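Local structure of plantazolicin methyltransferase BamL (Bacillus amyloliquefaciens subsp. plantarum, 5DLY) at residues 87-92 with 107-112. The protein probably transfers methyl groups from S-adenosylmethionine to the amino terminus of desmethylplantazolicin, a late step in making the antibiotic plantazolicin. Residues are numbered along the deposited sequence; the frame is centred on the assembly and turned at random.
With SAH (S-adenosyl-L-homocysteine), chain C.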
ATOM      1  N   THR A  87      -6.198 -12.095  -4.155  1.00 12.19           N
ATOM      2  CA  THR A  87      -6.727 -11.356  -5.302  1.00 11.62           C
ATOM      3  C   THR A  87      -5.890 -10.102  -5.518  1.00 11.14           C
ATOM      4  O   THR A  87      -5.517  -9.438  -4.554  1.00 10.89           O
ATOM      5  CB  THR A  87      -8.207 -10.988  -5.095  1.00 12.15           C
ATOM      6  OG1 THR A  87      -8.945 -12.165  -4.739  1.00 12.51           O
ATOM      7  CG2 THR A  87      -8.795 -10.386  -6.352  1.00 12.45           C
ATOM      8  N   GLY A  88      -5.566  -9.804  -6.771  1.00 10.58           N
ATOM      9  CA  GLY A  88      -4.839  -8.579  -7.103  1.00 10.20           C
ATOM     10  C   GLY A  88      -5.503  -7.850  -8.253  1.00 10.33           C
ATOM     11  O   GLY A  88      -6.063  -8.475  -9.162  1.00 10.54           O
ATOM     12  N   ILE A  89      -5.480  -6.526  -8.194  1.00  9.89           N
ATOM     13  CA  ILE A  89      -6.068  -5.695  -9.256  1.00  9.88           C
ATOM     14  C   ILE A  89      -5.102  -4.583  -9.642  1.00 10.03           C
ATOM     15  O   ILE A  89      -4.469  -3.958  -8.786  1.00  9.93           O
ATOM     16  CB  ILE A  89      -7.458  -5.123  -8.867  1.00 10.07           C
ATOM     17  CG1 ILE A  89      -8.095  -4.357 -10.041  1.00 10.20           C
ATOM     18  CG2 ILE A  89      -7.364  -4.249  -7.618  1.00 10.25           C
ATOM     19  CD1 ILE A  89      -9.576  -4.101  -9.868  1.00 10.79           C
ATOM     20  N   ASP A  90      -4.967  -4.355 -10.943  1.00  9.82           N
ATOM     21  CA  ASP A  90      -4.068  -3.314 -11.438  1.00 10.03           C
ATOM     22  C   ASP A  90      -4.594  -2.875 -12.786  1.00 10.42           C
ATOM     23  O   ASP A  90      -5.117  -3.699 -13.529  1.00 10.51           O
ATOM     24  CB  ASP A  90      -2.634  -3.858 -11.574  1.00 10.23           C
ATOM     25  CG  ASP A  90      -1.598  -2.757 -11.643  1.00 10.43           C
ATOM     26  OD1 ASP A  90      -1.558  -2.049 -12.666  1.00 11.04           O
ATOM     27  OD2 ASP A  90      -0.815  -2.597 -10.665  1.00 10.38           O
ATOM     28  N   SER A  91      -4.489  -1.580 -13.087  1.00 10.83           N
ATOM     29  CA  SER A  91      -4.999  -1.052 -14.361  1.00 11.17           C
ATOM     30  C   SER A  91      -4.012  -1.222 -15.529  1.00 11.80           C
ATOM     31  O   SER A  91      -4.333  -0.878 -16.671  1.00 12.53           O
ATOM     32  CB  SER A  91      -5.410   0.412 -14.201  1.00 11.38           C
ATOM     33  OG  SER A  91      -4.310   1.172 -13.751  1.00 11.65           O
ATOM     34  N   SER A  92      -2.822  -1.746 -15.252  1.00 11.88           N
ATOM     35  CA  SER A  92      -1.838  -2.018 -16.304  1.00 12.20           C
ATOM     36  C   SER A  92      -1.966  -3.441 -16.847  1.00 12.53           C
ATOM     37  O   SER A  92      -1.748  -4.408 -16.119  1.00 12.12           O
ATOM     38  CB  SER A  92      -0.417  -1.791 -15.791  1.00 13.19           C
ATOM     39  OG  SER A  92       0.525  -2.344 -16.698  1.00 13.66           O
ATOM     40  N   SER A 107      -6.240 -14.771  -8.138  1.00 15.15           N
ATOM     41  CA  SER A 107      -7.022 -14.104  -9.180  1.00 14.99           C
ATOM     42  C   SER A 107      -6.445 -12.724  -9.474  1.00 14.02           C
ATOM     43  O   SER A 107      -6.257 -11.911  -8.563  1.00 13.71           O
ATOM     44  CB  SER A 107      -8.483 -13.958  -8.753  1.00 16.02           C
ATOM     45  OG  SER A 107      -9.110 -15.218  -8.605  1.00 18.03           O
ATOM     46  N   PHE A 108      -6.166 -12.461 -10.745  1.00 12.84           N
ATOM     47  CA  PHE A 108      -5.638 -11.169 -11.172  1.00 12.27           C
ATOM     48  C   PHE A 108      -6.599 -10.486 -12.127  1.00 11.99           C
ATOM     49  O   PHE A 108      -7.075 -11.093 -13.089  1.00 12.34           O
ATOM     50  CB  PHE A 108      -4.267 -11.345 -11.824  1.00 12.33           C
ATOM     51  CG  PHE A 108      -3.179 -11.643 -10.837  1.00 12.16           C
ATOM     52  CD1 PHE A 108      -2.718 -10.645  -9.984  1.00 12.91           C
ATOM     53  CD2 PHE A 108      -2.620 -12.921 -10.756  1.00 12.78           C
ATOM     54  CE1 PHE A 108      -1.726 -10.912  -9.059  1.00 12.74           C
ATOM     55  CE2 PHE A 108      -1.621 -13.191  -9.829  1.00 12.66           C
ATOM     56  CZ  PHE A 108      -1.166 -12.178  -8.991  1.00 12.99           C
ATOM     57  N   ILE A 109      -6.903  -9.224 -11.830  1.00 11.23           N
ATOM     58  CA  ILE A 109      -7.900  -8.448 -12.562  1.00 11.32           C
ATOM     59  C   ILE A 109      -7.241  -7.223 -13.174  1.00 11.12           C
ATOM     60  O   ILE A 109      -6.497  -6.505 -12.484  1.00 10.55           O
ATOM     61  CB  ILE A 109      -9.022  -7.979 -11.601  1.00 11.36           C
ATOM     62  CG1 ILE A 109      -9.660  -9.159 -10.861  1.00 11.74           C
ATOM     63  CG2 ILE A 109     -10.082  -7.167 -12.342  1.00 11.51           C
ATOM     64  CD1 ILE A 109      -9.961  -8.838  -9.410  1.00 12.80           C
ATOM     65  N   CYS A 110      -7.516  -6.970 -14.457  1.00 11.11           N
ATOM     66  CA  CYS A 110      -7.024  -5.759 -15.100  1.00 11.29           C
ATOM     67  C   CYS A 110      -8.127  -4.722 -15.252  1.00 11.19           C
ATOM     68  O   CYS A 110      -8.925  -4.764 -16.189  1.00 11.36           O
ATOM     69  CB  CYS A 110      -6.355  -6.043 -16.451  1.00 11.34           C
ATOM     70  SG  CYS A 110      -5.573  -4.560 -17.128  1.00 12.27           S
ATOM     71  N   SER A 111      -8.163  -3.786 -14.308  1.00 10.91           N
ATOM     72  CA  SER A 111      -9.214  -2.780 -14.260  1.00 10.57           C
ATOM     73  C   SER A 111      -8.795  -1.697 -13.291  1.00 10.28           C
ATOM     74  O   SER A 111      -7.943  -1.924 -12.428  1.00 10.09           O
ATOM     75  CB  SER A 111     -10.538  -3.416 -13.800  1.00 11.00           C
ATOM     76  OG  SER A 111     -11.641  -2.549 -14.025  1.00 11.21           O
ATOM     77  N   ASN A 112      -9.395  -0.514 -13.436  1.00 10.17           N
ATOM     78  CA  ASN A 112      -9.313   0.522 -12.417  1.00 10.52           C
ATOM     79  C   ASN A 112      -9.836  -0.075 -11.101  1.00 10.20           C
ATOM     80  O   ASN A 112     -10.883  -0.741 -11.083  1.00  9.82           O
ATOM     81  CB  ASN A 112     -10.170   1.699 -12.891  1.00 10.81           C
ATOM     82  CG  ASN A 112     -10.203   2.877 -11.931  1.00 11.39           C
ATOM     83  OD1 ASN A 112      -9.589   2.890 -10.858  1.00 11.18           O
ATOM     84  ND2 ASN A 112     -10.971   3.888 -12.324  1.00 12.35           N
TER
HETATM   85  N   SAH C 301       1.530  -2.208  -4.888  1.00 14.97           N
HETATM   86  CA  SAH C 301       2.764  -2.117  -5.735  1.00 16.10           C
HETATM   87  CB  SAH C 301       2.802  -0.769  -6.448  1.00 16.09           C
HETATM   88  CG  SAH C 301       3.284  -0.936  -7.891  1.00 15.90           C
HETATM   89  SD  SAH C 301       3.587   0.622  -8.683  1.00 15.71           S
HETATM   90  C   SAH C 301       3.988  -2.260  -4.873  1.00 17.07           C
HETATM   91  O   SAH C 301       3.903  -2.602  -3.701  1.00 17.49           O
HETATM   92  OXT SAH C 301       5.113  -2.027  -5.315  1.00 19.18           O
HETATM   93  C5' SAH C 301       1.971   1.337  -8.772  1.00 13.98           C
HETATM   94  C4' SAH C 301       0.944   0.428  -9.437  1.00 13.56           C
HETATM   95  O4' SAH C 301      -0.365   0.991  -9.270  1.00 12.31           O
HETATM   96  C3' SAH C 301       1.156   0.304 -10.946  1.00 13.34           C
HETATM   97  O3' SAH C 301       1.308  -1.082 -11.312  1.00 14.36           O
HETATM   98  C2' SAH C 301      -0.083   0.943 -11.561  1.00 13.09           C
HETATM   99  O2' SAH C 301      -0.522   0.359 -12.791  1.00 13.29           O
HETATM  100  C1' SAH C 301      -1.104   0.730 -10.455  1.00 12.38           C
HETATM  101  N9  SAH C 301      -2.290   1.613 -10.510  1.00 11.63           N
HETATM  102  C8  SAH C 301      -2.299   2.953 -10.676  1.00 11.59           C
HETATM  103  N7  SAH C 301      -3.564   3.428 -10.676  1.00 11.43           N
HETATM  104  C5  SAH C 301      -4.383   2.378 -10.494  1.00 11.43           C
HETATM  105  C6  SAH C 301      -5.837   2.197 -10.400  1.00 11.48           C
HETATM  106  N6  SAH C 301      -6.641   3.274 -10.486  1.00 11.48           N
HETATM  107  N1  SAH C 301      -6.308   0.937 -10.207  1.00 10.87           N
HETATM  108  C2  SAH C 301      -5.475  -0.121 -10.125  1.00 10.95           C
HETATM  109  N3  SAH C 301      -4.121  -0.031 -10.200  1.00 10.87           N
HETATM  110  C4  SAH C 301      -3.541   1.183 -10.393  1.00 11.28           C
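Gly88 pairs with Ser107 and Ile109 in a beta-alpha-beta crossover of the Rossmann-like methyltransferase fold, and the pairing leads into the two loops that meet the ribose and the adenine of the bound ligand. Strands 85-90 and 107-110, joined through helix 93-101, run parallel at 16°, with 107-110 at the border of the sheet. A ladder starts with Gly88 N giving a nearly straight bond to Ser107 O (2.9 Å); Gly88 O takes a bond from Ile109 N, and Asp90 N goes back to Ile109 O. Where the strands give way to loops the pattern bends: Ser111 N reaches Asp90 O at 3.1 Å from well above the carbonyl plane.

On the face opposite helix 93-101, Thr87 CG2 meets Ile109 CD1 at 3.6 Å, the two side chains crossing at a slant. With CG1 anti to its backbone N (chi1 -175°), Ile89 leans that branch towards the C-terminal end of its strand, laying CG1 against Ser111 O and CD1 against Ile109 CG2. Gly88, having no side chain, leaves its helix-facing side to the Phe108 ring, whose CD1 lies 4.1 Å from Gly88 CA.

Beyond the ladder, Asp90 spreads its carboxylate across the ribose diol of S-adenosyl-L-homocysteine. OD1 accepts a hydrogen bond from O2' and OD2 one from O3' (2.7 Å), a two-pronged grip characteristic of this cofactor site. Both oxygens have second partners that should fix the group's rotation: Gly69 N binds OD2, and Ser92 N closes an Asx turn onto the anti lone pair of OD1. Ser92 OG in turn caps helix 93-101 at Ala95 N. At the exocyclic amino group of the adenine, Asn112 OD1 accepts a hydrogen bond from N6 of S-adenosyl-L-homocysteine at 3.0 Å, with an N-H...O angle of 164°.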